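PDB 2RH3: protein virC2 from Agrobacterium tumefaciens, which probably binds DNA through its C-terminal ribbon-helix-helix fold, the part present here, and enhances T-DNA transfer and virulence in crown gall tumor formation. Local coordinates for residues S15-N20 with Q32-R37. Sequence-based numbering, arbitrary orientation. Where two conformers were deposited one is given.
Sequences SKIYDN and QMILRR
Ile-34 reaches from helix 27-47 to the first turn of helix 16-21, and its terminal methyl does most of the touching. Ile-34 CD1 lies 3.7 Å from Tyr-18 CB, and the same methyl comes within 3.8 Å of Tyr-18 CA, so it rests against the root of the tyrosine, where side chain and backbone meet. Two torsions account for this reach: CG1 stands anti to the carbonyl carbon (chi1 -63°), and chi2 of 171° extends CD1 outward. The methyl meets the tyrosine ring at its edge, near the ring plane, with Tyr-18 CD1 4.0 Å from Ile-34 CD1. On the looser side, Ile-17, partly exposed where Tyr-18 and Ile-34 are buried, sends its CG2 branch obliquely to 4.0 Å from Ile-34 CD1. No hydrogen bond joins the segments, and the 113 Å² buried between them indicates a small apolar contact. The turn receiving the methyl is capped by Ser-15: Tyr-18 N donates to Ser-15 OG at 3.0 Å and a fairly straight 165°. Glu-116 of helix 97-118 bonds both Ser-15 OG and Ile-17 N, tying this helix start to the C-terminal helix. Leu-109 and Phe-112 from that helix also touch Ile-34, so within the ribbon-helix-helix fold three helices meet here, while neighbouring Leu-35 touches Thr-73 in the two-stranded antiparallel sheet of 2-7 and 71-76.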
ATOM      1  N   SER A  15      -5.146  11.774  -0.332  1.00 22.15           N
ATOM      2  CA  SER A  15      -4.138  11.843   0.721  1.00 21.14           C
ATOM      3  C   SER A  15      -3.517  13.233   0.789  1.00 21.45           C
ATOM      4  O   SER A  15      -2.777  13.646  -0.121  1.00 20.43           O
ATOM      5  CB  SER A  15      -3.026  10.822   0.444  1.00 21.07           C
ATOM      6  OG  SER A  15      -1.989  10.981   1.398  1.00 20.47           O
ATOM      7  N   LYS A  16      -3.795  13.963   1.868  1.00 21.40           N
ATOM      8  CA  LYS A  16      -3.142  15.255   2.066  1.00 21.60           C
ATOM      9  C   LYS A  16      -1.633  15.083   2.207  1.00 20.95           C
ATOM     10  O   LYS A  16      -0.859  15.913   1.726  1.00 19.93           O
ATOM     11  CB  LYS A  16      -3.707  15.994   3.276  1.00 23.04           C
ATOM     12  CG  LYS A  16      -5.139  16.484   3.091  1.00 25.82           C
ATOM     13  CD  LYS A  16      -5.631  17.137   4.375  1.00 31.78           C
ATOM     14  CE  LYS A  16      -7.134  17.382   4.348  1.00 35.42           C
ATOM     15  NZ  LYS A  16      -7.586  17.972   5.635  1.00 38.51           N
ATOM     16  N   ILE A  17      -1.217  13.984   2.845  1.00 19.80           N
ATOM     17  CA  ILE A  17       0.219  13.717   2.989  1.00 19.59           C
ATOM     18  C   ILE A  17       0.893  13.555   1.633  1.00 18.14           C
ATOM     19  O   ILE A  17       1.932  14.179   1.361  1.00 18.21           O
ATOM     20  CB  ILE A  17       0.497  12.509   3.923  1.00 19.37           C
ATOM     21  CG1 ILE A  17       0.224  12.921   5.375  1.00 21.30           C
ATOM     22  CG2 ILE A  17       1.958  12.053   3.794  1.00 20.49           C
ATOM     23  CD1 ILE A  17       0.190  11.757   6.371  1.00 21.51           C
ATOM     24  N   TYR A  18       0.302  12.743   0.767  1.00 17.28           N
ATOM     25  CA  TYR A  18       0.893  12.494  -0.542  1.00 17.10           C
ATOM     26  C   TYR A  18       0.903  13.789  -1.367  1.00 17.38           C
ATOM     27  O   TYR A  18       1.933  14.153  -1.970  1.00 16.32           O
ATOM     28  CB  TYR A  18       0.105  11.402  -1.289  1.00 17.31           C
ATOM     29  CG  TYR A  18       0.630  11.193  -2.682  1.00 17.61           C
ATOM     30  CD1 TYR A  18       1.810  10.471  -2.895  1.00 18.89           C
ATOM     31  CD2 TYR A  18      -0.034  11.738  -3.790  1.00 15.77           C
ATOM     32  CE1 TYR A  18       2.318  10.300  -4.178  1.00 19.79           C
ATOM     33  CE2 TYR A  18       0.464  11.555  -5.074  1.00 19.23           C
ATOM     34  CZ  TYR A  18       1.640  10.846  -5.254  1.00 18.70           C
ATOM     35  OH  TYR A  18       2.164  10.700  -6.518  1.00 20.17           O
ATOM     36  N   ASP A  19      -0.233  14.480  -1.382  1.00 17.70           N
ATOM     37  CA  ASP A  19      -0.336  15.726  -2.150  1.00 18.18           C
ATOM     38  C   ASP A  19       0.701  16.768  -1.716  1.00 18.74           C
ATOM     39  O   ASP A  19       1.198  17.521  -2.544  1.00 20.34           O
ATOM     40  CB  ASP A  19      -1.746  16.319  -2.031  1.00 18.56           C
ATOM     41  CG  ASP A  19      -2.828  15.464  -2.707  0.50 16.48           C
ATOM     42  OD1 ASP A  19      -2.528  14.470  -3.410  0.50 14.45           O
ATOM     43  OD2 ASP A  19      -4.016  15.813  -2.523  0.50 18.38           O
ATOM     44  N   ASN A  20       1.024  16.835  -0.426  1.00 18.26           N
ATOM     45  CA  ASN A  20       2.059  17.737   0.039  1.00 18.81           C
ATOM     46  C   ASN A  20       3.471  17.241  -0.306  1.00 17.39           C
ATOM     47  O   ASN A  20       4.365  18.050  -0.620  1.00 18.02           O
ATOM     48  CB  ASN A  20       1.925  17.937   1.549  1.00 19.79           C
ATOM     49  CG  ASN A  20       2.873  18.981   2.074  1.00 24.19           C
ATOM     50  OD1 ASN A  20       2.856  20.144   1.641  1.00 27.49           O
ATOM     51  ND2 ASN A  20       3.734  18.572   2.998  1.00 26.05           N
ATOM     52  N   GLN A  32       7.009   5.953  -1.935  1.00 21.23           N
ATOM     53  CA  GLN A  32       7.929   5.058  -1.236  0.50 21.33           C
ATOM     54  C   GLN A  32       8.073   5.453   0.233  1.00 21.37           C
ATOM     55  O   GLN A  32       8.119   4.578   1.108  1.00 21.12           O
ATOM     56  CB  GLN A  32       9.287   5.036  -1.938  0.50 21.86           C
ATOM     57  CG  GLN A  32       9.341   4.075  -3.114  0.50 23.04           C
ATOM     58  CD  GLN A  32      10.462   4.385  -4.099  0.50 24.85           C
ATOM     59  OE1 GLN A  32      11.235   5.329  -3.917  0.50 27.28           O
ATOM     60  NE2 GLN A  32      10.548   3.585  -5.156  0.50 26.83           N
ATOM     61  N   MET A  33       8.130   6.764   0.492  1.00 20.21           N
ATOM     62  CA  MET A  33       8.183   7.312   1.864  1.00 20.23           C
ATOM     63  C   MET A  33       6.951   6.872   2.655  1.00 20.13           C
ATOM     64  O   MET A  33       7.067   6.383   3.789  1.00 20.36           O
ATOM     65  CB  MET A  33       8.288   8.842   1.848  1.00 19.65           C
ATOM     66  CG  MET A  33       9.657   9.337   1.371  1.00 20.87           C
ATOM     67  SD  MET A  33       9.645  11.100   1.064  1.00 22.68           S
ATOM     68  CE  MET A  33       9.463  11.713   2.745  1.00 24.82           C
ATOM     69  N   ILE A  34       5.783   7.048   2.042  1.00 19.06           N
ATOM     70  CA  ILE A  34       4.534   6.652   2.681  1.00 20.00           C
ATOM     71  C   ILE A  34       4.471   5.143   2.899  1.00 21.22           C
ATOM     72  O   ILE A  34       4.121   4.701   3.991  1.00 21.65           O
ATOM     73  CB  ILE A  34       3.294   7.126   1.902  1.00 20.21           C
ATOM     74  CG1 ILE A  34       3.254   8.663   1.864  1.00 19.70           C
ATOM     75  CG2 ILE A  34       2.030   6.595   2.598  1.00 19.96           C
ATOM     76  CD1 ILE A  34       2.185   9.241   0.922  1.00 19.84           C
ATOM     77  N   LEU A  35       4.828   4.377   1.868  1.00 21.24           N
ATOM     78  CA  LEU A  35       4.742   2.911   1.938  0.50 22.41           C
ATOM     79  C   LEU A  35       5.595   2.336   3.072  1.00 23.26           C
ATOM     80  O   LEU A  35       5.204   1.341   3.706  1.00 23.41           O
ATOM     81  CB  LEU A  35       5.124   2.283   0.590  0.50 22.44           C
ATOM     82  CG  LEU A  35       4.798   0.801   0.372  0.50 21.92           C
ATOM     83  CD1 LEU A  35       3.356   0.496   0.735  0.50 22.36           C
ATOM     84  CD2 LEU A  35       5.093   0.391  -1.066  0.50 22.64           C
ATOM     85  N   ARG A  36       6.746   2.947   3.325  1.00 24.02           N
ATOM     86  CA  ARG A  36       7.645   2.494   4.396  1.00 25.63           C
ATOM     87  C   ARG A  36       6.903   2.496   5.738  1.00 24.83           C
ATOM     88  O   ARG A  36       6.956   1.514   6.504  1.00 24.79           O
ATOM     89  CB  ARG A  36       8.890   3.388   4.447  1.00 25.63           C
ATOM     90  CG  ARG A  36       9.913   2.983   5.496  1.00 28.73           C
ATOM     91  CD  ARG A  36      11.178   3.828   5.420  1.00 28.96           C
ATOM     92  NE  ARG A  36      11.974   3.522   4.235  0.50 34.02           N
ATOM     93  CZ  ARG A  36      12.260   4.396   3.276  1.00 36.13           C
ATOM     94  NH1 ARG A  36      11.826   5.648   3.361  1.00 38.26           N
ATOM     95  NH2 ARG A  36      12.994   4.017   2.236  1.00 38.22           N
ATOM     96  N   ARG A  37       6.203   3.598   6.006  1.00 23.43           N
ATOM     97  CA  ARG A  37       5.444   3.756   7.228  1.00 22.93           C
ATOM     98  C   ARG A  37       4.200   2.865   7.194  1.00 22.64           C
ATOM     99  O   ARG A  37       3.904   2.180   8.175  1.00 23.08           O
ATOM    100  CB  ARG A  37       5.032   5.221   7.421  1.00 22.74           C
ATOM    101  CG  ARG A  37       4.134   5.469   8.622  1.00 22.13           C
ATOM    102  CD  ARG A  37       4.854   5.232   9.924  1.00 24.55           C
ATOM    103  NE  ARG A  37       3.992   5.518  11.067  1.00 27.05           N
ATOM    104  CZ  ARG A  37       4.424   5.823  12.291  1.00 28.56           C
ATOM    105  NH1 ARG A  37       5.725   5.883  12.562  1.00 28.85           N
ATOM    106  NH2 ARG A  37       3.546   6.074  13.258  1.00 30.30           N
TER